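Local coordinates for protein galactan 1,3-beta-galactosidase (Phanerochaete chrysosporium, PDB 7BYV) that probably hydrolyses beta-1,3-linked galactan from the chain end, releasing galactose, and combines a family 43 glycoside hydrolase domain with a calcium-binding carbohydrate-binding module, at residues Ala44-Val49 / Asn79-Pro84; Trp98-Ser103 / Ser136-Ile141; Glu198-Ala203 / Trp216-Ser221. The protein carries 1 engineered substitution. One frame throughout, in Å; residues are numbered along the deposited sequence.

Contact 1: Ala44-Val49 / Asn79-Pro84. With GAL (beta-D-galactopyranose), chain C.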
loop_
_atom_site.group_PDB
_atom_site.type_symbol
_atom_site.label_atom_id
_atom_site.label_comp_id
_atom_site.label_asym_id
_atom_site.label_seq_id
_atom_site.Cartn_x
_atom_site.Cartn_y
_atom_site.Cartn_z
ATOM N N ALA A 44 13.109 11.164 2.441
ATOM C CA ALA A 44 13.212 9.921 3.196
ATOM C C ALA A 44 13.697 10.120 4.631
ATOM O O ALA A 44 13.499 9.226 5.463
ATOM C CB ALA A 44 14.145 8.952 2.471
ATOM N N LEU A 45 14.326 11.256 4.935
ATOM C CA LEU A 45 14.778 11.554 6.288
ATOM C C LEU A 45 13.594 11.685 7.231
ATOM O O LEU A 45 12.454 11.896 6.819
ATOM C CB LEU A 45 15.606 12.834 6.313
ATOM C CG LEU A 45 16.815 12.624 5.411
ATOM C CD1 LEU A 45 17.777 13.798 5.428
ATOM C CD2 LEU A 45 17.508 11.326 5.823
ATOM N N PHE A 46 13.878 11.546 8.514
ATOM C CA PHE A 46 12.817 11.354 9.490
ATOM C C PHE A 46 12.139 12.679 9.791
ATOM O O PHE A 46 12.796 13.711 9.938
ATOM C CB PHE A 46 13.376 10.725 10.778
ATOM C CG PHE A 46 12.346 10.512 11.860
ATOM C CD1 PHE A 46 11.067 10.059 11.554
ATOM C CD2 PHE A 46 12.657 10.761 13.184
ATOM C CE1 PHE A 46 10.119 9.864 12.549
ATOM C CE2 PHE A 46 11.703 10.576 14.183
ATOM C CZ PHE A 46 10.430 10.125 13.861
ATOM N N LYS A 47 10.834 12.646 9.854
ATOM C CA LYS A 47 10.051 13.799 10.273
ATOM C C LYS A 47 9.055 13.457 11.363
ATOM O O LYS A 47 8.942 14.216 12.325
ATOM C CB LYS A 47 9.308 14.415 9.075
ATOM C CG LYS A 47 8.603 15.737 9.367
ATOM C CD LYS A 47 7.525 16.049 8.326
ATOM C CE LYS A 47 6.966 17.445 8.512
ATOM N NZ LYS A 47 8.082 18.417 8.396
ATOM N N ALA A 48 8.342 12.337 11.245
ATOM C CA ALA A 48 7.438 11.919 12.306
ATOM C C ALA A 48 6.936 10.518 12.015
ATOM O O ALA A 48 6.743 10.153 10.852
ATOM C CB ALA A 48 6.240 12.863 12.450
ATOM N N VAL A 49 6.739 9.746 13.079
ATOM C CA VAL A 49 5.842 8.602 13.065
ATOM C C VAL A 49 4.461 9.163 13.379
ATOM O O VAL A 49 4.199 9.608 14.497
ATOM C CB VAL A 49 6.264 7.524 14.073
ATOM C CG1 VAL A 49 5.219 6.403 14.157
ATOM C CG2 VAL A 49 7.630 6.969 13.715
ATOM N N ASN A 79 18.496 11.149 10.199
ATOM C CA ASN A 79 18.349 9.705 10.162
ATOM C C ASN A 79 17.033 9.336 9.487
ATOM O O ASN A 79 16.261 10.200 9.043
ATOM C CB ASN A 79 18.420 9.111 11.574
ATOM C CG ASN A 79 19.704 9.465 12.293
ATOM O OD1 ASN A 79 19.693 10.191 13.289
ATOM N ND2 ASN A 79 20.822 8.974 11.781
ATOM N N VAL A 80 16.784 8.029 9.446
ATOM C CA VAL A 80 15.690 7.417 8.707
ATOM C C VAL A 80 14.908 6.544 9.679
ATOM O O VAL A 80 15.504 5.788 10.458
ATOM C CB VAL A 80 16.234 6.590 7.525
ATOM C CG1 VAL A 80 15.280 5.481 7.130
ATOM C CG2 VAL A 80 16.549 7.492 6.343
ATOM N N VAL A 81 13.583 6.658 9.647
ATOM C CA VAL A 81 12.696 5.913 10.538
ATOM C C VAL A 81 11.560 5.358 9.687
ATOM O O VAL A 81 10.679 6.111 9.260
ATOM C CB VAL A 81 12.151 6.781 11.678
ATOM C CG1 VAL A 81 11.003 6.064 12.431
ATOM C CG2 VAL A 81 13.273 7.167 12.617
ATOM N N GLU A 82 11.565 4.045 9.457
ATOM C CA GLU A 82 10.679 3.435 8.479
ATOM C C GLU A 82 9.869 2.308 9.092
ATOM O O GLU A 82 10.293 1.661 10.054
ATOM C CB GLU A 82 11.462 2.918 7.293
ATOM C CG GLU A 82 12.109 4.045 6.536
ATOM C CD GLU A 82 12.801 3.596 5.274
ATOM O OE1 GLU A 82 13.044 2.376 5.129
ATOM O OE2 GLU A 82 13.107 4.480 4.434
ATOM N N ARG A 83 8.691 2.097 8.516
ATOM C CA ARG A 83 7.777 1.008 8.829
ATOM C C ARG A 83 7.574 0.862 10.328
ATOM O O ARG A 83 8.001 -0.138 10.910
ATOM C CB ARG A 83 8.294 -0.302 8.237
ATOM C CG ARG A 83 8.800 -0.146 6.830
ATOM C CD ARG A 83 8.943 -1.470 6.063
ATOM N NE ARG A 83 9.186 -1.209 4.644
ATOM C CZ ARG A 83 8.225 -1.216 3.719
ATOM N NH1 ARG A 83 6.979 -1.506 4.078
ATOM N NH2 ARG A 83 8.506 -0.951 2.442
ATOM N N PRO A 84 6.944 1.825 10.994
ATOM C CA PRO A 84 6.630 1.634 12.413
ATOM C C PRO A 84 5.594 0.531 12.588
ATOM O O PRO A 84 4.596 0.468 11.863
ATOM C CB PRO A 84 6.091 3.002 12.851
ATOM C CG PRO A 84 5.593 3.629 11.605
ATOM C CD PRO A 84 6.493 3.141 10.506
HETATM C C1 GAL C . 13.378 -0.030 -0.038
HETATM C C2 GAL C . 12.342 -0.058 1.170
HETATM C C3 GAL C . 11.745 1.298 1.472
HETATM C C4 GAL C . 12.862 2.359 1.468
HETATM C C5 GAL C . 13.421 2.497 0.015
HETATM C C6 GAL C . 14.850 3.109 -0.140
HETATM O O2 GAL C . 11.265 -0.944 0.988
HETATM O O3 GAL C . 11.149 1.269 2.771
HETATM O O4 GAL C . 13.906 2.012 2.416
HETATM O O5 GAL C . 13.387 1.235 -0.775
HETATM O O6 GAL C . 15.306 3.055 -1.502
HETATM O O HOH W 1 11.599 8.328 7.619
#

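Contact 2: Trp98-Ser103 / Ser136-Ile141. With GAL (beta-D-galactopyranose), chain C; GAL (beta-D-galactopyranose), chain B.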
loop_
_atom_site.group_PDB
_atom_site.type_symbol
_atom_site.label_atom_id
_atom_site.label_comp_id
_atom_site.label_asym_id
_atom_site.label_seq_id
_atom_site.Cartn_x
_atom_site.Cartn_y
_atom_site.Cartn_z
ATOM N N TRP A 98 8.208 -0.768 17.127
ATOM C CA TRP A 98 9.439 -1.118 16.440
ATOM C C TRP A 98 9.470 -0.403 15.101
ATOM O O TRP A 98 8.427 -0.147 14.488
ATOM C CB TRP A 98 9.558 -2.636 16.239
ATOM C CG TRP A 98 9.755 -3.351 17.529
ATOM C CD1 TRP A 98 8.893 -3.378 18.585
ATOM C CD2 TRP A 98 10.890 -4.123 17.922
ATOM N NE1 TRP A 98 9.416 -4.120 19.598
ATOM C CE2 TRP A 98 10.647 -4.590 19.218
ATOM C CE3 TRP A 98 12.087 -4.471 17.297
ATOM C CZ2 TRP A 98 11.564 -5.384 19.910
ATOM C CZ3 TRP A 98 12.994 -5.246 17.982
ATOM C CH2 TRP A 98 12.729 -5.695 19.276
ATOM N N PHE A 99 10.676 -0.072 14.660
ATOM C CA PHE A 99 10.822 0.563 13.362
ATOM C C PHE A 99 12.218 0.289 12.830
ATOM O O PHE A 99 13.130 -0.094 13.567
ATOM C CB PHE A 99 10.553 2.077 13.429
ATOM C CG PHE A 99 11.402 2.815 14.445
ATOM C CD1 PHE A 99 10.967 2.958 15.758
ATOM C CD2 PHE A 99 12.623 3.368 14.081
ATOM C CE1 PHE A 99 11.738 3.627 16.689
ATOM C CE2 PHE A 99 13.401 4.045 15.007
ATOM C CZ PHE A 99 12.951 4.174 16.314
ATOM N N HIS A 100 12.367 0.482 11.535
ATOM C CA HIS A 100 13.676 0.422 10.916
ATOM C C HIS A 100 14.376 1.749 11.202
ATOM O O HIS A 100 13.965 2.801 10.701
ATOM C CB HIS A 100 13.517 0.152 9.429
ATOM C CG HIS A 100 14.775 0.300 8.643
ATOM N ND1 HIS A 100 14.777 0.405 7.268
ATOM C CD2 HIS A 100 16.072 0.353 9.030
ATOM C CE1 HIS A 100 16.025 0.522 6.843
ATOM N NE2 HIS A 100 16.829 0.488 7.891
ATOM N N SER A 101 15.409 1.711 12.031
ATOM C CA SER A 101 16.176 2.894 12.386
ATOM C C SER A 101 17.474 2.860 11.598
ATOM O O SER A 101 18.250 1.909 11.730
ATOM C CB SER A 101 16.449 2.919 13.891
ATOM O OG SER A 101 17.462 3.851 14.226
ATOM N N ASP A 102 17.722 3.873 10.774
ATOM C CA ASP A 102 18.913 3.789 9.941
ATOM C C ASP A 102 19.528 5.166 9.738
ATOM O O ASP A 102 19.015 6.187 10.206
ATOM C CB ASP A 102 18.594 3.145 8.591
ATOM C CG ASP A 102 19.682 2.192 8.124
ATOM O OD1 ASP A 102 20.872 2.554 8.161
ATOM O OD2 ASP A 102 19.341 1.074 7.704
ATOM N N SER A 103 20.654 5.170 9.034
ATOM C CA SER A 103 21.291 6.382 8.548
ATOM C C SER A 103 20.779 6.700 7.145
ATOM O O SER A 103 20.062 5.910 6.527
ATOM C CB SER A 103 22.809 6.220 8.544
ATOM O OG SER A 103 23.207 5.172 7.673
ATOM N N SER A 136 19.476 -5.135 10.158
ATOM C CA SER A 136 18.026 -5.133 10.106
ATOM C C SER A 136 17.617 -3.901 9.322
ATOM O O SER A 136 17.859 -2.785 9.785
ATOM C CB SER A 136 17.434 -5.091 11.503
ATOM O OG SER A 136 16.030 -5.028 11.429
ATOM N N ARG A 137 17.014 -4.081 8.140
ATOM C CA ARG A 137 16.513 -2.943 7.376
ATOM C C ARG A 137 14.998 -3.019 7.392
ATOM O O ARG A 137 14.377 -2.694 8.426
ATOM C CB ARG A 137 17.155 -2.910 5.986
ATOM C CG ARG A 137 18.446 -2.124 5.951
ATOM C CD ARG A 137 19.333 -2.524 4.786
ATOM N NE ARG A 137 20.670 -1.942 4.913
ATOM C CZ ARG A 137 21.750 -2.620 5.307
ATOM N NH1 ARG A 137 21.671 -3.914 5.607
ATOM N NH2 ARG A 137 22.916 -2.002 5.414
ATOM N N ASP A 138 14.337 -3.450 6.308
ATOM C CA ASP A 138 12.880 -3.581 6.345
ATOM C C ASP A 138 12.478 -4.612 7.393
ATOM O O ASP A 138 13.031 -5.716 7.448
ATOM C CB ASP A 138 12.322 -3.975 4.975
ATOM C CG ASP A 138 12.167 -2.773 4.019
ATOM O OD1 ASP A 138 12.677 -1.669 4.311
ATOM O OD2 ASP A 138 11.543 -2.932 2.956
ATOM N N GLU A 139 11.538 -4.238 8.258
ATOM C CA GLU A 139 11.133 -5.112 9.339
ATOM C C GLU A 139 9.629 -5.047 9.517
ATOM O O GLU A 139 8.935 -4.253 8.877
ATOM C CB GLU A 139 11.835 -4.772 10.661
ATOM C CG GLU A 139 11.870 -3.316 11.013
ATOM C CD GLU A 139 10.491 -2.719 11.212
ATOM O OE1 GLU A 139 9.674 -3.324 11.944
ATOM O OE2 GLU A 139 10.220 -1.650 10.624
ATOM N N SER A 140 9.152 -5.891 10.432
ATOM C CA SER A 140 7.757 -6.026 10.829
ATOM C C SER A 140 7.714 -6.787 12.153
ATOM O O SER A 140 8.674 -7.461 12.532
ATOM C CB SER A 140 6.932 -6.755 9.763
ATOM O OG SER A 140 5.556 -6.738 10.106
ATOM N N ILE A 141 6.591 -6.664 12.851
ATOM C CA ILE A 141 6.375 -7.333 14.128
ATOM C C ILE A 141 5.145 -8.203 13.984
ATOM O O ILE A 141 4.085 -7.719 13.572
ATOM C CB ILE A 141 6.182 -6.330 15.278
ATOM C CG1 ILE A 141 7.409 -5.417 15.452
ATOM C CG2 ILE A 141 5.859 -7.056 16.536
ATOM C CD1 ILE A 141 8.683 -6.142 15.822
HETATM C C1 GAL C . 13.378 -0.030 -0.038
HETATM C C2 GAL C . 12.342 -0.058 1.170
HETATM C C3 GAL C . 11.745 1.298 1.472
HETATM C C4 GAL C . 12.862 2.359 1.468
HETATM C C5 GAL C . 13.421 2.497 0.015
HETATM C C6 GAL C . 14.850 3.109 -0.140
HETATM O O2 GAL C . 11.265 -0.944 0.988
HETATM O O3 GAL C . 11.149 1.269 2.771
HETATM O O4 GAL C . 13.906 2.012 2.416
HETATM O O5 GAL C . 13.387 1.235 -0.775
HETATM O O6 GAL C . 15.306 3.055 -1.502
HETATM C C1 GAL B . 17.832 -2.356 -1.349
HETATM C C2 GAL B . 16.296 -2.178 -1.184
HETATM C C3 GAL B . 15.931 -0.763 -0.599
HETATM C C4 GAL B . 16.764 -0.406 0.683
HETATM C C5 GAL B . 18.253 -0.707 0.458
HETATM C C6 GAL B . 19.143 -0.596 1.741
HETATM O O2 GAL B . 15.585 -2.372 -2.420
HETATM O O3 GAL B . 14.566 -0.697 -0.224
HETATM O O4 GAL B . 16.274 -1.104 1.864
HETATM O O5 GAL B . 18.465 -2.063 -0.077
HETATM O O6 GAL B . 20.565 -0.687 1.441
#

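Contact 3: Glu198-Ala203 / Trp216-Ser221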
loop_
_atom_site.group_PDB
_atom_site.type_symbol
_atom_site.label_atom_id
_atom_site.label_comp_id
_atom_site.label_asym_id
_atom_site.label_seq_id
_atom_site.Cartn_x
_atom_site.Cartn_y
_atom_site.Cartn_z
ATOM N N GLU A 198 -2.174 -21.621 10.150
ATOM C CA GLU A 198 -0.999 -21.587 9.296
ATOM C C GLU A 198 -0.497 -20.150 9.194
ATOM O O GLU A 198 -1.296 -19.210 9.125
ATOM C CB GLU A 198 -1.325 -22.159 7.909
ATOM C CG GLU A 198 -0.122 -22.377 6.999
ATOM C CD GLU A 198 0.594 -23.704 7.260
ATOM O OE1 GLU A 198 0.273 -24.377 8.274
ATOM O OE2 GLU A 198 1.487 -24.064 6.444
ATOM N N TYR A 199 0.823 -19.978 9.226
ATOM C CA TYR A 199 1.425 -18.650 9.140
ATOM C C TYR A 199 1.727 -18.319 7.689
ATOM O O TYR A 199 2.418 -19.082 7.013
ATOM C CB TYR A 199 2.718 -18.561 9.940
ATOM C CG TYR A 199 2.572 -18.863 11.402
ATOM C CD1 TYR A 199 2.267 -17.858 12.312
ATOM C CD2 TYR A 199 2.761 -20.154 11.886
ATOM C CE1 TYR A 199 2.146 -18.128 13.670
ATOM C CE2 TYR A 199 2.646 -20.433 13.244
ATOM C CZ TYR A 199 2.344 -19.411 14.121
ATOM O OH TYR A 199 2.232 -19.681 15.455
ATOM N N PHE A 200 1.227 -17.179 7.225
ATOM C CA PHE A 200 1.476 -16.704 5.876
ATOM C C PHE A 200 2.380 -15.485 5.937
ATOM O O PHE A 200 2.048 -14.489 6.579
ATOM C CB PHE A 200 0.163 -16.385 5.178
ATOM C CG PHE A 200 -0.613 -17.610 4.818
ATOM C CD1 PHE A 200 -1.431 -18.217 5.743
ATOM C CD2 PHE A 200 -0.502 -18.171 3.558
ATOM C CE1 PHE A 200 -2.135 -19.356 5.427
ATOM C CE2 PHE A 200 -1.208 -19.316 3.231
ATOM C CZ PHE A 200 -2.036 -19.904 4.173
ATOM N N LEU A 201 3.536 -15.581 5.310
ATOM C CA LEU A 201 4.444 -14.453 5.188
ATOM C C LEU A 201 4.239 -13.819 3.822
ATOM O O LEU A 201 4.234 -14.524 2.810
ATOM C CB LEU A 201 5.902 -14.896 5.345
ATOM C CG LEU A 201 6.926 -13.844 4.894
ATOM C CD1 LEU A 201 7.057 -12.768 5.968
ATOM C CD2 LEU A 201 8.290 -14.456 4.558
ATOM N N ILE A 202 4.071 -12.504 3.792
ATOM C CA ILE A 202 4.005 -11.736 2.550
ATOM C C ILE A 202 5.190 -10.783 2.519
ATOM O O ILE A 202 5.576 -10.216 3.551
ATOM C CB ILE A 202 2.674 -10.968 2.424
ATOM C CG1 ILE A 202 1.533 -11.954 2.236
ATOM C CG2 ILE A 202 2.688 -10.012 1.243
ATOM C CD1 ILE A 202 0.227 -11.396 2.648
ATOM N N ALA A 203 5.770 -10.608 1.340
ATOM C CA ALA A 203 7.019 -9.876 1.236
ATOM C C ALA A 203 7.258 -9.479 -0.213
ATOM O O ALA A 203 6.832 -10.169 -1.145
ATOM C CB ALA A 203 8.184 -10.717 1.771
ATOM N N TRP A 216 3.766 -14.663 -1.482
ATOM C CA TRP A 216 3.325 -15.277 -0.232
ATOM C C TRP A 216 4.054 -16.601 0.014
ATOM O O TRP A 216 4.416 -17.325 -0.915
ATOM C CB TRP A 216 1.789 -15.472 -0.188
ATOM C CG TRP A 216 1.237 -16.581 -1.041
ATOM C CD1 TRP A 216 0.720 -16.473 -2.296
ATOM C CD2 TRP A 216 1.140 -17.965 -0.682
ATOM N NE1 TRP A 216 0.322 -17.702 -2.753
ATOM C CE2 TRP A 216 0.575 -18.640 -1.783
ATOM C CE3 TRP A 216 1.487 -18.702 0.466
ATOM C CZ2 TRP A 216 0.353 -20.024 -1.776
ATOM C CZ3 TRP A 216 1.251 -20.063 0.481
ATOM C CH2 TRP A 216 0.680 -20.713 -0.632
ATOM N N PHE A 217 4.305 -16.882 1.282
ATOM C CA PHE A 217 4.927 -18.117 1.726
ATOM C C PHE A 217 4.154 -18.592 2.940
ATOM O O PHE A 217 3.649 -17.771 3.712
ATOM C CB PHE A 217 6.391 -17.964 2.174
ATOM C CG PHE A 217 7.233 -17.067 1.321
ATOM C CD1 PHE A 217 7.043 -15.695 1.308
ATOM C CD2 PHE A 217 8.297 -17.591 0.606
ATOM C CE1 PHE A 217 7.864 -14.872 0.540
ATOM C CE2 PHE A 217 9.126 -16.772 -0.158
ATOM C CZ PHE A 217 8.910 -15.412 -0.196
ATOM N N SER A 218 4.086 -19.905 3.148
ATOM C CA SER A 218 3.350 -20.404 4.308
ATOM C C SER A 218 4.207 -21.370 5.112
ATOM O O SER A 218 5.160 -21.963 4.598
ATOM C CB SER A 218 2.023 -21.082 3.921
ATOM O OG SER A 218 2.247 -22.135 2.994
ATOM N N ALA A 219 3.852 -21.506 6.390
ATOM C CA ALA A 219 4.464 -22.471 7.292
ATOM C C ALA A 219 3.529 -22.741 8.476
ATOM O O ALA A 219 2.743 -21.874 8.889
ATOM C CB ALA A 219 5.823 -21.980 7.788
ATOM N N SER A 220 3.625 -23.964 9.009
ATOM C CA SER A 220 2.868 -24.352 10.192
ATOM C C SER A 220 3.561 -23.955 11.484
ATOM O O SER A 220 2.947 -24.041 12.550
ATOM C CB SER A 220 2.619 -25.859 10.181
ATOM O OG SER A 220 3.800 -26.560 9.851
ATOM N N SER A 221 4.819 -23.539 11.407
ATOM C CA SER A 221 5.574 -22.938 12.495
ATOM C C SER A 221 6.396 -21.795 11.923
ATOM O O SER A 221 6.921 -21.901 10.811
ATOM C CB SER A 221 6.508 -23.952 13.151
ATOM O OG SER A 221 7.623 -23.311 13.733
HETATM O O HOH W 2 3.571 -24.596 3.691
#

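Contact 1: Ala44-Val49 / Asn79-Pro84
Val81 lays its side chain over one face of the Phe46 ring. Its CG2 makes a CH-pi contact 3.7 Å from the ring centroid, and its CB reaches to 3.5 Å from Phe46 CD1. The ring, with CG anti to the backbone N (chi1 179°), lies against the Val81 side chain. The second methyl of Val81, CG1, meets Val49 CG2 at 3.7 Å. The other methyl of Val49, CG1, rests on Pro84 CB, also at 3.7 Å, while Phe35 and Met97 from flanking strands close round Val49. These apolar groups join two neighbouring blades of the five-bladed beta-propeller characteristic of family 43: the loop before strand 49-54 in the first blade packs on strand 80-89, the innermost of the second. At the loop's other end the contact turns polar. Phe46 N donates to Asn79 O at 2.8 Å, in the carbonyl plane but bent (134° at the hydrogen), and a water links Ala44 O with Val81 N. On the pocket side Glu82 OE1 accepts both O4 (2.9 Å) and O3 of the chain C galactose, and Arg83 NH2 donates to its O2 at 3.1 Å. Tyr106 OH holds Glu82 OE2.

Contact 2: Trp98-Ser103 / Ser136-Ile141
His100 stands with its imidazole against the backbone of Arg137: the carbonyl O lies 3.0 Å above one ring face, offset toward the rim, and CA makes a CH-pi contact 3.5 Å from the centroid. A near-trans first torsion (chi1 170°) carries the ring across to this loop. Its rotation is fixed at the edge, where NE2 donates to Asp102 OD2 in the ring plane at 2.6 Å and 164°, and OD2 accepts with its anti lone pair, the one away from the other carboxylate oxygen; ND1 makes a weak hydrogen bond to Glu82 OE1. Trp98 forms the apolar end. Ile141 CD1 sits over the face of its five-membered ring, 3.4 Å from CG, the two side chains crossing at about a right angle. Glu139 fills the middle. Its chain is bent at chi2, which brings OE2 to 3.2 Å from His100 N and 3.6 Å from Phe99 C. Around Arg137, the guanidinium is held by Asp135 and by Tyr106 O, and CD passes 3.6 Å from C6 of the chain B galactose. Asp138 OD2 accepts O2 of the chain C galactose at 2.8 Å. Strand 98-102 in one blade thus runs nearly antiparallel (163°) over the innermost strand of the next, a blade interface of the family 43 five-bladed beta-propeller whose inner end helps to line the galactose-binding pocket.

Contact 3: Glu198-Ala203 / Trp216-Ser221
Leu201 and Phe217 lie side by side on one face of a two-stranded ladder, CD2 of the leucine 3.7 Å from CD1 of the phenylalanine, with Leu187 adding a further apolar neighbour to Phe217. On the face that carries Phe200 and Trp216 packing is equally close: Phe200 CD2 meets Trp216 CE3 at 3.7 Å, and the rings are inclined at 48°. Trp216 CG sits between its own backbone N and carbonyl carbon (chi1 74°), and the indole lies beside Phe200. Ser218 CB lies over a face of the Phe200 ring in a CH-pi contact, and Phe278 meets that ring edge-to-face. Between the faces, Leu201 N donates to Phe217 O at 2.7 Å and Phe217 N returns to Leu201 O at 2.8 Å; Tyr199 and Ala219 repeat the reciprocal pair. Past them the contact loosens toward solvent. Glu198 bends at chi2 and lays its carboxylate beside the turning backbone, OE1 3.2 Å from Ser220 CA. A water lies 2.9 Å from Ser218 OG and donates weakly to Glu198 OE2 and to Ser218 O. The Tyr199 hydroxyl is hydrogen-bonded to Asp144 and Lys194. Regular pairing of strands 198-205 and 215-219 makes this an antiparallel beta hairpin within a propeller blade.

Along the chain the three contacts follow in series, each closing before the next opens, within the propeller. Contacts 1 and 2 are immediate neighbours, their centres 10 Å apart: strands 80-89 and 94-102 are adjacent in one sheet, tied by backbone pairs such as Glu82 with His100, so this blade faces its predecessor through contact 1 and its successor through contact 2. Both reach the chain C galactose, and together they build one part of its pocket. Contact 3 lies about 20 Å from contact 2 and 27 Å from contact 1, centre to centre, touching neither. It pairs strands inside a later blade, and the side chain of Ala203 stays about 10 Å from a bound galactose.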